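Long-range contacts in chitin oligosaccahride binding protein NagB1 (Paenibacillus sp. FPU-7, PDB 7EHP), which binds the chitin oligosaccharides N,N'-diacetylchitobiose and N,N',N''-triacetylchitotriose, probably handing them to an ABC-type importer as an extracellular solute-binding protein: residues F160-G165 against G219-K224; A226-A231 against M240-W245; V3-T8 against L35-E40; K19-I24 against K305-E310. All blocks are in the same frame, centred on the assembly; numbering follows the deposited sequence.

Contact 1: F160-G165 against G219-K224; sequences FASSDG and GSLGQK
Ser220, which opens a short 3-10 turn, meets the loop 160-165 with both its hydroxyl and its carbonyl. OG stands between the backbone N and the carbonyl carbon (chi1 72°), beside the Phe160 ring, and pairs with Ser162 OG at 2.8 Å. Ser220 O accepts Ser162 N at 2.9 Å in a nearly straight bond (172°) from one face of its carbonyl plane, while Gln223 N comes to the opposite face. Leu221 lays CD2 3.5 Å from Ser162 OG, and its carbonyl oxygen faces Ser163 CB. Next, Gln223 O takes Ser163 N at 3.0 Å and also a water that is hydrogen-bonded to Asp164 N. At Lys224 the backbone O lies 3.2 Å from Ala161 CB; the nearby Asp164 carboxylate is engaged by Lys45 and Tyr225 N. Two loop carbonyls thus satisfy successive amides, and the buried serine hydroxyls answer each other, so this joint between the loops that precede helices 165-180 and 225-233 is polar and chiefly backbone-made.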
loop_
_atom_site.group_PDB
_atom_site.type_symbol
_atom_site.label_atom_id
_atom_site.label_comp_id
_atom_site.label_asym_id
_atom_site.label_seq_id
_atom_site.Cartn_x
_atom_site.Cartn_y
_atom_site.Cartn_z
ATOM N N PHE A 160 9.797 -11.960 4.599
ATOM C CA PHE A 160 9.856 -10.637 5.223
ATOM C C PHE A 160 11.183 -9.956 4.892
ATOM O O PHE A 160 12.252 -10.538 5.068
ATOM C CB PHE A 160 9.647 -10.772 6.755
ATOM C CG PHE A 160 9.691 -9.471 7.508
ATOM C CD1 PHE A 160 8.756 -8.475 7.260
ATOM C CD2 PHE A 160 10.635 -9.256 8.498
ATOM C CE1 PHE A 160 8.782 -7.276 7.959
ATOM C CE2 PHE A 160 10.670 -8.057 9.204
ATOM C CZ PHE A 160 9.736 -7.060 8.929
ATOM N N ALA A 161 11.109 -8.730 4.395
ATOM C CA ALA A 161 12.304 -7.968 4.060
ATOM C C ALA A 161 12.107 -6.549 4.564
ATOM O O ALA A 161 11.068 -5.949 4.294
ATOM C CB ALA A 161 12.543 -7.997 2.547
ATOM N N SER A 162 13.085 -6.010 5.304
ATOM C CA SER A 162 12.893 -4.736 5.993
ATOM C C SER A 162 13.987 -3.699 5.729
ATOM O O SER A 162 14.039 -2.690 6.437
ATOM C CB SER A 162 12.772 -4.956 7.504
ATOM O OG SER A 162 13.967 -5.543 8.001
ATOM N N SER A 163 14.834 -3.887 4.718
ATOM C CA SER A 163 15.735 -2.810 4.318
ATOM C C SER A 163 14.959 -1.558 3.896
ATOM O O SER A 163 15.361 -0.429 4.209
ATOM C CB SER A 163 16.648 -3.293 3.189
ATOM O OG SER A 163 17.625 -2.312 2.902
ATOM N N ASP A 164 13.846 -1.731 3.185
ATOM C CA ASP A 164 12.929 -0.625 2.946
ATOM C C ASP A 164 11.990 -0.510 4.146
ATOM O O ASP A 164 11.205 -1.422 4.423
ATOM C CB ASP A 164 12.157 -0.832 1.641
ATOM C CG ASP A 164 13.084 -1.120 0.463
ATOM O OD1 ASP A 164 14.124 -0.434 0.351
ATOM O OD2 ASP A 164 12.784 -2.019 -0.349
ATOM N N GLY A 165 12.073 0.605 4.866
ATOM C CA GLY A 165 11.466 0.647 6.182
ATOM C C GLY A 165 9.957 0.502 6.169
ATOM O O GLY A 165 9.380 -0.076 7.091
ATOM N N GLY A 219 17.239 -12.053 9.583
ATOM C CA GLY A 219 18.157 -11.387 8.672
ATOM C C GLY A 219 17.506 -10.405 7.719
ATOM O O GLY A 219 18.115 -10.051 6.705
ATOM N N SER A 220 16.286 -9.945 8.020
ATOM C CA SER A 220 15.481 -9.212 7.043
ATOM C C SER A 220 15.988 -7.801 6.779
ATOM O O SER A 220 15.664 -7.233 5.727
ATOM C CB SER A 220 14.024 -9.149 7.504
ATOM O OG SER A 220 13.862 -8.267 8.608
ATOM N N LEU A 221 16.762 -7.225 7.708
ATOM C CA LEU A 221 17.292 -5.879 7.541
ATOM C C LEU A 221 18.176 -5.753 6.311
ATOM O O LEU A 221 18.346 -4.645 5.797
ATOM C CB LEU A 221 18.090 -5.468 8.779
ATOM C CG LEU A 221 17.319 -5.082 10.041
ATOM C CD1 LEU A 221 18.268 -4.873 11.210
ATOM C CD2 LEU A 221 16.486 -3.837 9.796
ATOM N N GLY A 222 18.743 -6.849 5.828
ATOM C CA GLY A 222 19.566 -6.723 4.647
ATOM C C GLY A 222 18.851 -6.812 3.315
ATOM O O GLY A 222 19.492 -6.625 2.279
ATOM N N GLN A 223 17.549 -7.078 3.289
ATOM C CA GLN A 223 16.849 -7.424 2.058
ATOM C C GLN A 223 15.871 -6.333 1.651
ATOM O O GLN A 223 15.046 -5.896 2.459
ATOM C CB GLN A 223 16.113 -8.751 2.221
ATOM C CG GLN A 223 17.047 -9.923 2.402
ATOM C CD GLN A 223 16.439 -10.986 3.273
ATOM O OE1 GLN A 223 15.249 -11.311 3.141
ATOM N NE2 GLN A 223 17.226 -11.495 4.219
ATOM N N LYS A 224 15.949 -5.931 0.383
ATOM C CA LYS A 224 14.995 -5.013 -0.226
ATOM C C LYS A 224 13.615 -5.664 -0.328
ATOM O O LYS A 224 13.478 -6.889 -0.333
ATOM C CB LYS A 224 15.472 -4.590 -1.628
ATOM C CG LYS A 224 15.774 -5.767 -2.604
ATOM C CD LYS A 224 16.470 -5.320 -3.934
ATOM C CE LYS A 224 17.277 -6.457 -4.623
ATOM N NZ LYS A 224 18.707 -6.597 -4.152
HETATM O O HOH W 1 12.267 -4.351 2.377
#

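Contact 2: A226-A231 against M240-W245; sequences AEQQYA and MFDGSW. With NAG (2-acetamido-2-deoxy-beta-D-glucopyranose), chain C; NAG (2-acetamido-2-deoxy-beta-D-glucopyranose), chain B.
Gln228 and Gln229 reach one oxygen of Asp242 from neighbouring positions on helix 225-233 through different first torsions: Gln228 CG lies between the backbone N and the carbonyl carbon (chi1 82°), Gln229 CG opposite the carbonyl carbon (chi1 -65°), and both chains then run extended. Gln229 NE2 donates to Asp242 OD2 at 2.9 Å, on its syn side and within the Gln229 amide plane. Gln228, its amide nearly perpendicular to the carboxylate, adds a weak bond from NE2 to the same OD2; its firmer bond runs from NE2 to Phe241 O at 3.2 Å. A water joins Gln228 OE1 to that carbonyl. Met240 crosses Gln228 at about a right angle, with SD 3.4 Å from Gln228 O. The other carboxylate oxygen, Asp242 OD1, accepts Gly243 N at 2.7 Å and is hydrogen-bonded to Tyr225 OH, which also bonds Trp245 NE1. One face of the Trp245 indole covers Gly243 CA; the other carries the chain C sugar, whose C4 sits over the ring centre, a CH-pi platform for the glycan. Ringed by donors, the buried carboxylate is probably ionised, and by holding Tyr225 OH it probably helps to position the sugar-stacking tryptophan.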
loop_
_atom_site.group_PDB
_atom_site.type_symbol
_atom_site.label_atom_id
_atom_site.label_comp_id
_atom_site.label_asym_id
_atom_site.label_seq_id
_atom_site.Cartn_x
_atom_site.Cartn_y
_atom_site.Cartn_z
ATOM N N ALA A 226 11.457 -6.430 -2.647
ATOM C CA ALA A 226 11.198 -7.518 -3.593
ATOM C C ALA A 226 11.658 -8.880 -3.089
ATOM O O ALA A 226 11.139 -9.907 -3.545
ATOM C CB ALA A 226 11.887 -7.241 -4.932
ATOM N N GLU A 227 12.634 -8.923 -2.185
ATOM C CA GLU A 227 13.182 -10.202 -1.745
ATOM C C GLU A 227 12.175 -11.016 -0.935
ATOM O O GLU A 227 12.190 -12.252 -0.991
ATOM C CB GLU A 227 14.468 -9.952 -0.947
ATOM C CG GLU A 227 15.558 -9.390 -1.861
ATOM C CD GLU A 227 16.932 -9.328 -1.232
ATOM O OE1 GLU A 227 17.535 -10.397 -1.004
ATOM O OE2 GLU A 227 17.420 -8.199 -1.001
ATOM N N GLN A 228 11.276 -10.359 -0.198
ATOM C CA GLN A 228 10.229 -11.132 0.468
ATOM C C GLN A 228 9.294 -11.777 -0.545
ATOM O O GLN A 228 8.817 -12.901 -0.332
ATOM C CB GLN A 228 9.479 -10.251 1.463
ATOM C CG GLN A 228 8.378 -9.359 0.921
ATOM C CD GLN A 228 7.475 -8.866 2.046
ATOM O OE1 GLN A 228 7.938 -8.663 3.173
ATOM N NE2 GLN A 228 6.188 -8.669 1.749
ATOM N N GLN A 229 9.080 -11.117 -1.681
ATOM C CA GLN A 229 8.240 -11.692 -2.717
ATOM C C GLN A 229 8.963 -12.821 -3.437
ATOM O O GLN A 229 8.342 -13.824 -3.807
ATOM C CB GLN A 229 7.802 -10.590 -3.686
ATOM C CG GLN A 229 6.897 -9.559 -2.987
ATOM C CD GLN A 229 6.548 -8.354 -3.839
ATOM O OE1 GLN A 229 7.047 -8.189 -4.953
ATOM N NE2 GLN A 229 5.664 -7.511 -3.325
ATOM N N TYR A 230 10.280 -12.693 -3.626
ATOM C CA TYR A 230 11.031 -13.830 -4.144
ATOM C C TYR A 230 10.853 -15.042 -3.235
ATOM O O TYR A 230 10.491 -16.131 -3.699
ATOM C CB TYR A 230 12.516 -13.492 -4.266
ATOM C CG TYR A 230 12.907 -12.299 -5.112
ATOM C CD1 TYR A 230 12.105 -11.827 -6.156
ATOM C CD2 TYR A 230 14.124 -11.661 -4.879
ATOM C CE1 TYR A 230 12.526 -10.715 -6.938
ATOM C CE2 TYR A 230 14.537 -10.565 -5.631
ATOM C CZ TYR A 230 13.750 -10.096 -6.651
ATOM O OH TYR A 230 14.223 -9.017 -7.358
ATOM N N ALA A 231 11.094 -14.863 -1.927
ATOM C CA ALA A 231 11.070 -15.996 -1.002
ATOM C C ALA A 231 9.728 -16.695 -1.039
ATOM O O ALA A 231 9.659 -17.926 -1.117
ATOM C CB ALA A 231 11.393 -15.542 0.425
ATOM N N MET A 240 3.325 -14.642 3.648
ATOM C CA MET A 240 3.918 -13.329 3.410
ATOM C C MET A 240 2.832 -12.295 3.624
ATOM O O MET A 240 1.828 -12.320 2.906
ATOM C CB MET A 240 4.450 -13.217 1.983
ATOM C CG MET A 240 4.934 -11.821 1.627
ATOM S SD MET A 240 5.657 -11.801 -0.016
ATOM C CE MET A 240 4.171 -11.707 -1.033
ATOM N N PHE A 241 3.033 -11.374 4.568
ATOM C CA PHE A 241 2.111 -10.252 4.715
ATOM C C PHE A 241 2.480 -9.184 3.687
ATOM O O PHE A 241 3.626 -8.727 3.642
ATOM C CB PHE A 241 2.163 -9.682 6.140
ATOM C CG PHE A 241 1.068 -8.699 6.452
ATOM C CD1 PHE A 241 1.123 -7.405 5.974
ATOM C CD2 PHE A 241 -0.021 -9.069 7.239
ATOM C CE1 PHE A 241 0.102 -6.493 6.253
ATOM C CE2 PHE A 241 -1.053 -8.148 7.528
ATOM C CZ PHE A 241 -0.986 -6.865 7.027
ATOM N N ASP A 242 1.509 -8.771 2.878
ATOM C CA ASP A 242 1.788 -7.849 1.779
ATOM C C ASP A 242 0.480 -7.235 1.293
ATOM O O ASP A 242 -0.616 -7.625 1.711
ATOM C CB ASP A 242 2.518 -8.569 0.630
ATOM C CG ASP A 242 3.468 -7.660 -0.123
ATOM O OD1 ASP A 242 3.285 -6.424 -0.047
ATOM O OD2 ASP A 242 4.403 -8.182 -0.783
ATOM N N GLY A 243 0.609 -6.270 0.402
ATOM C CA GLY A 243 -0.546 -5.670 -0.224
ATOM C C GLY A 243 -0.981 -6.416 -1.463
ATOM O O GLY A 243 -0.202 -7.149 -2.070
ATOM N N SER A 244 -2.244 -6.202 -1.847
ATOM C CA SER A 244 -2.788 -6.855 -3.036
ATOM C C SER A 244 -1.994 -6.521 -4.303
ATOM O O SER A 244 -1.966 -7.326 -5.246
ATOM C CB SER A 244 -4.252 -6.451 -3.223
ATOM O OG SER A 244 -4.355 -5.046 -3.169
ATOM N N TRP A 245 -1.341 -5.352 -4.343
ATOM C CA TRP A 245 -0.541 -4.977 -5.511
ATOM C C TRP A 245 0.608 -5.952 -5.754
ATOM O O TRP A 245 1.184 -5.955 -6.849
ATOM C CB TRP A 245 0.026 -3.558 -5.344
ATOM C CG TRP A 245 0.932 -3.467 -4.149
ATOM C CD1 TRP A 245 2.245 -3.872 -4.065
ATOM C CD2 TRP A 245 0.575 -2.994 -2.847
ATOM N NE1 TRP A 245 2.720 -3.665 -2.784
ATOM C CE2 TRP A 245 1.714 -3.124 -2.021
ATOM C CE3 TRP A 245 -0.603 -2.484 -2.293
ATOM C CZ2 TRP A 245 1.707 -2.745 -0.681
ATOM C CZ3 TRP A 245 -0.608 -2.109 -0.965
ATOM C CH2 TRP A 245 0.540 -2.238 -0.171
HETATM C C1 NAG C . 2.076 0.327 -5.795
HETATM C C2 NAG C . 0.768 0.564 -5.043
HETATM C C3 NAG C . 1.048 1.248 -3.704
HETATM C C4 NAG C . 2.177 0.556 -2.934
HETATM C C5 NAG C . 3.357 0.226 -3.859
HETATM C C6 NAG C . 4.470 -0.580 -3.223
HETATM C C7 NAG C . -1.000 0.838 -6.738
HETATM C C8 NAG C . -1.915 1.813 -7.419
HETATM N N2 NAG C . -0.166 1.357 -5.830
HETATM O O1 NAG C . 1.811 -0.253 -7.025
HETATM O O3 NAG C . -0.160 1.286 -2.947
HETATM O O4 NAG C . 2.687 1.499 -1.998
HETATM O O5 NAG C . 2.918 -0.495 -5.018
HETATM O O6 NAG C . 5.630 -0.555 -4.052
HETATM O O7 NAG C . -1.011 -0.363 -7.008
HETATM C C1 NAG B . 2.258 1.301 -0.654
HETATM C C2 NAG B . 2.973 2.353 0.187
HETATM C C3 NAG B . 2.554 2.233 1.644
HETATM C C4 NAG B . 1.041 2.325 1.755
HETATM C C5 NAG B . 0.380 1.285 0.853
HETATM C C6 NAG B . -1.130 1.378 0.835
HETATM C C7 NAG B . 5.170 3.310 -0.359
HETATM C C8 NAG B . 6.635 3.066 -0.429
HETATM N N2 NAG B . 4.421 2.274 0.048
HETATM O O3 NAG B . 3.155 3.280 2.389
HETATM O O4 NAG B . 0.624 2.096 3.094
HETATM O O5 NAG B . 0.829 1.440 -0.500
HETATM O O6 NAG B . -1.580 2.691 0.526
HETATM O O7 NAG B . 4.676 4.405 -0.647
HETATM O O HOH W 2 5.861 -8.314 5.155
#

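Contact 3: V3-T8 against L35-E40; sequences VSLRHT and LRVELE
Arg6 and Glu40 are bridged residues of neighbouring parallel strands, and their side chains run side by side on the face they share with Ser4 and Glu38. From CB, the arginine CG goes anti to the backbone N (chi1 165°); a bend at chi2 (81°) brings CD to 3.7 Å from Glu40 O, and a second at chi3 turns NE and the guanidinium toward the carboxylate. Arg6 NE and Arg6 NH2 then grip Glu40 OE2 side-on, at 2.9 and 2.7 Å, in a salt bridge. OE2 lies in the guanidinium plane, yet both nitrogens approach from above one face of the carboxylate. At the tip, NH2 also pairs with Glu55 and NH1 with Asn47. On the other face Leu5 CB packs 3.7 Å from Leu39 CD2; Val3 CG2 there meets CD1 of Leu35, from the loop before the strand, at 3.6 Å. Five backbone bonds join the strands of this beta-alpha-beta unit, whose crossover helix 15-31 packs on Val37 and Leu39. A methionine in place of Arg6 would probably leave the carboxylates of Glu40 and Glu55 without their shared cation. The ladder is therefore polar and salt-bridged on one face, apolar on the other.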
loop_
_atom_site.group_PDB
_atom_site.type_symbol
_atom_site.label_atom_id
_atom_site.label_comp_id
_atom_site.label_asym_id
_atom_site.label_seq_id
_atom_site.Cartn_x
_atom_site.Cartn_y
_atom_site.Cartn_z
ATOM N N VAL A 3 5.639 16.826 -21.444
ATOM C CA VAL A 3 4.653 16.672 -20.372
ATOM C C VAL A 3 5.116 15.498 -19.513
ATOM O O VAL A 3 5.101 14.345 -19.965
ATOM C CB VAL A 3 3.235 16.440 -20.903
ATOM C CG1 VAL A 3 2.349 15.882 -19.796
ATOM C CG2 VAL A 3 2.642 17.746 -21.438
ATOM N N SER A 4 5.529 15.785 -18.279
ATOM C CA SER A 4 6.152 14.783 -17.424
ATOM C C SER A 4 5.103 13.932 -16.723
ATOM O O SER A 4 4.087 14.440 -16.231
ATOM C CB SER A 4 7.055 15.459 -16.393
ATOM O OG SER A 4 6.421 16.604 -15.854
ATOM N N LEU A 5 5.356 12.627 -16.681
ATOM C CA LEU A 5 4.459 11.661 -16.052
ATOM C C LEU A 5 5.311 10.856 -15.079
ATOM O O LEU A 5 6.020 9.939 -15.495
ATOM C CB LEU A 5 3.784 10.754 -17.079
ATOM C CG LEU A 5 2.477 10.077 -16.624
ATOM C CD1 LEU A 5 1.723 9.423 -17.789
ATOM C CD2 LEU A 5 2.684 9.071 -15.514
ATOM N N ARG A 6 5.223 11.185 -13.792
ATOM C CA ARG A 6 6.015 10.510 -12.765
ATOM C C ARG A 6 5.267 9.280 -12.253
ATOM O O ARG A 6 4.119 9.379 -11.804
ATOM C CB ARG A 6 6.318 11.469 -11.616
ATOM C CG ARG A 6 6.810 10.774 -10.342
ATOM C CD ARG A 6 8.286 10.444 -10.411
ATOM N NE ARG A 6 9.109 11.578 -10.838
ATOM C CZ ARG A 6 9.404 12.646 -10.096
ATOM N NH1 ARG A 6 8.961 12.767 -8.844
ATOM N NH2 ARG A 6 10.159 13.600 -10.612
ATOM N N HIS A 7 5.917 8.126 -12.313
ATOM C CA HIS A 7 5.318 6.882 -11.852
ATOM C C HIS A 7 6.358 6.104 -11.056
ATOM O O HIS A 7 7.559 6.398 -11.097
ATOM C CB HIS A 7 4.838 6.040 -13.034
ATOM C CG HIS A 7 5.967 5.536 -13.873
ATOM N ND1 HIS A 7 6.633 4.364 -13.587
ATOM C CD2 HIS A 7 6.602 6.080 -14.937
ATOM C CE1 HIS A 7 7.607 4.189 -14.461
ATOM N NE2 HIS A 7 7.607 5.215 -15.293
ATOM N N THR A 8 5.901 5.066 -10.359
ATOM C CA THR A 8 6.797 4.252 -9.547
ATOM C C THR A 8 6.921 2.827 -10.061
ATOM O O THR A 8 7.401 1.952 -9.325
ATOM C CB THR A 8 6.329 4.239 -8.089
ATOM O OG1 THR A 8 5.037 3.636 -8.012
ATOM C CG2 THR A 8 6.239 5.661 -7.549
ATOM N N LEU A 35 1.986 16.636 -28.849
ATOM C CA LEU A 35 2.245 16.227 -27.472
ATOM C C LEU A 35 3.366 15.200 -27.413
ATOM O O LEU A 35 3.411 14.251 -28.196
ATOM C CB LEU A 35 0.988 15.630 -26.827
ATOM C CG LEU A 35 1.210 15.071 -25.406
ATOM C CD1 LEU A 35 1.682 16.181 -24.508
ATOM C CD2 LEU A 35 -0.040 14.427 -24.821
ATOM N N ARG A 36 4.266 15.375 -26.453
ATOM C CA ARG A 36 5.324 14.407 -26.197
ATOM C C ARG A 36 5.300 14.083 -24.705
ATOM O O ARG A 36 5.528 14.965 -23.870
ATOM C CB ARG A 36 6.666 14.965 -26.675
ATOM C CG ARG A 36 6.605 15.225 -28.207
ATOM C CD ARG A 36 7.905 15.680 -28.840
ATOM N NE ARG A 36 8.473 16.834 -28.153
ATOM C CZ ARG A 36 9.738 16.906 -27.751
ATOM N NH1 ARG A 36 10.570 15.891 -27.980
ATOM N NH2 ARG A 36 10.169 17.997 -27.123
ATOM N N VAL A 37 4.958 12.839 -24.365
ATOM C CA VAL A 37 4.839 12.421 -22.967
ATOM C C VAL A 37 6.150 11.783 -22.543
ATOM O O VAL A 37 6.704 10.940 -23.256
ATOM C CB VAL A 37 3.662 11.455 -22.750
ATOM C CG1 VAL A 37 3.686 10.891 -21.308
ATOM C CG2 VAL A 37 2.333 12.170 -23.045
ATOM N N GLU A 38 6.645 12.181 -21.384
ATOM C CA GLU A 38 7.985 11.824 -20.935
ATOM C C GLU A 38 7.782 11.093 -19.598
ATOM O O GLU A 38 7.600 11.709 -18.547
ATOM C CB GLU A 38 8.822 13.150 -20.901
ATOM C CG GLU A 38 10.141 13.325 -20.145
ATOM C CD GLU A 38 11.338 12.576 -20.735
ATOM O OE1 GLU A 38 12.262 12.263 -19.949
ATOM O OE2 GLU A 38 11.360 12.293 -21.956
ATOM N N LEU A 39 7.726 9.767 -19.668
ATOM C CA LEU A 39 7.593 8.942 -18.475
ATOM C C LEU A 39 8.889 8.975 -17.679
ATOM O O LEU A 39 9.978 8.894 -18.251
ATOM C CB LEU A 39 7.270 7.503 -18.865
ATOM C CG LEU A 39 5.870 7.163 -19.362
ATOM C CD1 LEU A 39 5.858 5.724 -19.816
ATOM C CD2 LEU A 39 4.843 7.368 -18.256
ATOM N N GLU A 40 8.769 9.098 -16.355
ATOM C CA GLU A 40 9.917 9.046 -15.458
ATOM C C GLU A 40 9.546 8.139 -14.293
ATOM O O GLU A 40 8.641 8.460 -13.517
ATOM C CB GLU A 40 10.332 10.439 -14.959
ATOM C CG GLU A 40 11.485 10.379 -13.923
ATOM C CD GLU A 40 11.788 11.704 -13.252
ATOM O OE1 GLU A 40 12.983 11.978 -13.024
ATOM O OE2 GLU A 40 10.845 12.479 -12.939
#

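Contact 4: K19-I24 against K305-E310; sequences KMLEDI and KIMYSE
Ile24 and Met307 make the tight part of this helix-to-helix contact, the isoleucine meeting the sulfur chain at about a right angle. Ile24 CD1 lies 3.6 Å from Met307 CE and 3.7 Å from Met307 SD. Bends at chi2 (63°) and chi3 fold the methionine so that its methyl group also touches Leu21 CD2 at 3.8 Å, while Met20 CE comes 3.8 Å from Met307 SD. Farther along, the Ile24 and Ile306 side chains pass each other in opposite directions, CG1 of Ile24 3.6 Å from CG2 of Ile306. With an alanine in place of Ile24, the loss of CG1 and CD1 is likely to open a gap beside Met307 CE and Ile306 CG2 and leave the thioether freer to turn. The outer side is charged instead: NZ of the exposed Lys19 makes a salt bridge to Asp23 OD1 at 3.0 Å, and Asp23 OD2 also pairs with Arg315 of helix 310-320. Where helix 294-307 ends, Ser309 OG donates to Ile306 O at 2.9 Å and caps Met312 N, stitching this helix to the next. Apolar contacts centred on Ile24 and Met307 thus hold helix 15-31 against helix 294-307, and the salt bridges stay on the outer side.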
loop_
_atom_site.group_PDB
_atom_site.type_symbol
_atom_site.label_atom_id
_atom_site.label_comp_id
_atom_site.label_asym_id
_atom_site.label_seq_id
_atom_site.Cartn_x
_atom_site.Cartn_y
_atom_site.Cartn_z
ATOM N N LYS A 19 4.224 -1.107 -19.127
ATOM C CA LYS A 19 3.760 -1.218 -20.503
ATOM C C LYS A 19 2.375 -0.602 -20.674
ATOM O O LYS A 19 2.100 0.040 -21.698
ATOM C CB LYS A 19 3.769 -2.686 -20.932
ATOM C CG LYS A 19 3.292 -2.924 -22.355
ATOM C CD LYS A 19 4.093 -2.107 -23.364
ATOM C CE LYS A 19 3.978 -2.722 -24.762
ATOM N NZ LYS A 19 2.624 -2.458 -25.322
ATOM N N MET A 20 1.499 -0.747 -19.668
ATOM C CA MET A 20 0.193 -0.090 -19.741
ATOM C C MET A 20 0.354 1.424 -19.707
ATOM O O MET A 20 -0.302 2.142 -20.471
ATOM C CB MET A 20 -0.728 -0.567 -18.613
ATOM C CG MET A 20 -2.204 -0.208 -18.805
ATOM S SD MET A 20 -3.369 -0.832 -17.546
ATOM C CE MET A 20 -3.430 0.565 -16.415
ATOM N N LEU A 21 1.247 1.929 -18.848
ATOM C CA LEU A 21 1.524 3.366 -18.841
ATOM C C LEU A 21 2.033 3.836 -20.200
ATOM O O LEU A 21 1.657 4.913 -20.671
ATOM C CB LEU A 21 2.542 3.703 -17.747
ATOM C CG LEU A 21 1.937 3.847 -16.348
ATOM C CD1 LEU A 21 3.011 3.802 -15.256
ATOM C CD2 LEU A 21 1.106 5.123 -16.230
ATOM N N GLU A 22 2.894 3.042 -20.845
ATOM C CA GLU A 22 3.402 3.414 -22.164
ATOM C C GLU A 22 2.295 3.409 -23.214
ATOM O O GLU A 22 2.306 4.238 -24.138
ATOM C CB GLU A 22 4.532 2.469 -22.578
ATOM C CG GLU A 22 5.787 2.616 -21.715
ATOM C CD GLU A 22 6.760 1.470 -21.869
ATOM O OE1 GLU A 22 6.517 0.588 -22.730
ATOM O OE2 GLU A 22 7.782 1.454 -21.131
ATOM N N ASP A 23 1.358 2.455 -23.122
ATOM C CA ASP A 23 0.206 2.476 -24.024
ATOM C C ASP A 23 -0.618 3.734 -23.807
ATOM O O ASP A 23 -1.009 4.414 -24.767
ATOM C CB ASP A 23 -0.667 1.232 -23.825
ATOM C CG ASP A 23 -0.004 -0.035 -24.327
ATOM O OD1 ASP A 23 1.101 0.062 -24.892
ATOM O OD2 ASP A 23 -0.585 -1.133 -24.158
ATOM N N ILE A 24 -0.889 4.063 -22.537
ATOM C CA ILE A 24 -1.624 5.286 -22.225
ATOM C C ILE A 24 -0.886 6.505 -22.783
ATOM O O ILE A 24 -1.503 7.421 -23.343
ATOM C CB ILE A 24 -1.876 5.387 -20.700
ATOM C CG1 ILE A 24 -2.874 4.309 -20.245
ATOM C CG2 ILE A 24 -2.404 6.778 -20.337
ATOM C CD1 ILE A 24 -3.031 4.159 -18.710
ATOM N N LYS A 305 -8.939 10.327 -18.944
ATOM C CA LYS A 305 -9.939 9.615 -19.730
ATOM C C LYS A 305 -9.485 8.198 -20.054
ATOM O O LYS A 305 -10.296 7.266 -20.065
ATOM C CB LYS A 305 -10.244 10.395 -21.013
ATOM C CG LYS A 305 -11.453 9.861 -21.744
ATOM C CD LYS A 305 -11.916 10.816 -22.823
ATOM C CE LYS A 305 -12.811 10.081 -23.810
ATOM N NZ LYS A 305 -13.102 10.879 -25.027
ATOM N N ILE A 306 -8.190 8.009 -20.302
ATOM C CA ILE A 306 -7.705 6.683 -20.667
ATOM C C ILE A 306 -7.456 5.829 -19.420
ATOM O O ILE A 306 -7.956 4.701 -19.312
ATOM C CB ILE A 306 -6.445 6.811 -21.547
ATOM C CG1 ILE A 306 -6.787 7.595 -22.820
ATOM C CG2 ILE A 306 -5.886 5.447 -21.909
ATOM C CD1 ILE A 306 -5.630 8.408 -23.396
ATOM N N MET A 307 -6.699 6.351 -18.448
ATOM C CA MET A 307 -6.358 5.541 -17.272
ATOM C C MET A 307 -7.604 5.147 -16.483
ATOM O O MET A 307 -7.762 3.990 -16.077
ATOM C CB MET A 307 -5.377 6.302 -16.378
ATOM C CG MET A 307 -5.055 5.632 -15.023
ATOM S SD MET A 307 -4.238 4.031 -15.195
ATOM C CE MET A 307 -2.515 4.506 -15.154
ATOM N N TYR A 308 -8.505 6.094 -16.263
ATOM C CA TYR A 308 -9.666 5.863 -15.413
ATOM C C TYR A 308 -10.852 5.454 -16.284
ATOM O O TYR A 308 -11.869 6.136 -16.394
ATOM C CB TYR A 308 -9.949 7.097 -14.573
ATOM C CG TYR A 308 -8.770 7.453 -13.710
ATOM C CD1 TYR A 308 -8.532 6.766 -12.526
ATOM C CD2 TYR A 308 -7.890 8.469 -14.079
ATOM C CE1 TYR A 308 -7.437 7.066 -11.734
ATOM C CE2 TYR A 308 -6.793 8.780 -13.295
ATOM C CZ TYR A 308 -6.577 8.077 -12.118
ATOM O OH TYR A 308 -5.505 8.380 -11.320
ATOM N N SER A 309 -10.694 4.292 -16.896
ATOM C CA SER A 309 -11.687 3.721 -17.781
ATOM C C SER A 309 -11.857 2.261 -17.412
ATOM O O SER A 309 -10.969 1.643 -16.818
ATOM C CB SER A 309 -11.261 3.827 -19.255
ATOM O OG SER A 309 -10.182 2.921 -19.495
ATOM N N GLU A 310 -12.998 1.701 -17.798
ATOM C CA GLU A 310 -13.213 0.298 -17.511
ATOM C C GLU A 310 -12.230 -0.574 -18.273
ATOM O O GLU A 310 -11.809 -1.624 -17.757
ATOM C CB GLU A 310 -14.676 -0.070 -17.779
ATOM C CG GLU A 310 -14.972 -1.552 -17.678
ATOM C CD GLU A 310 -16.429 -1.845 -17.378
ATOM O OE1 GLU A 310 -17.153 -0.910 -16.958
ATOM O OE2 GLU A 310 -16.837 -3.013 -17.558
#

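The four contacts fall into two pairs, one in each lobe of a periplasmic-binding-protein-like fold, with the glycan between them. Contacts 3 and 4 have centres 13 Å apart and touch through helix 15-31, which links strands 3-7 and 37-41; contacts 1 and 2, centred 11 Å apart, touch where Gln228 meets the loop 160-165. Across the two pairs, centres lie 25 to 33 Å apart, although contacts 2 and 3 reach the same mixed sheet. Along the chain, contacts 3 and 4 interlock, whereas contact 1 and then contact 2 follow inside the loop closed by contact 4. The chain thus leaves one lobe, builds the other and returns, consistent with sugar held between them.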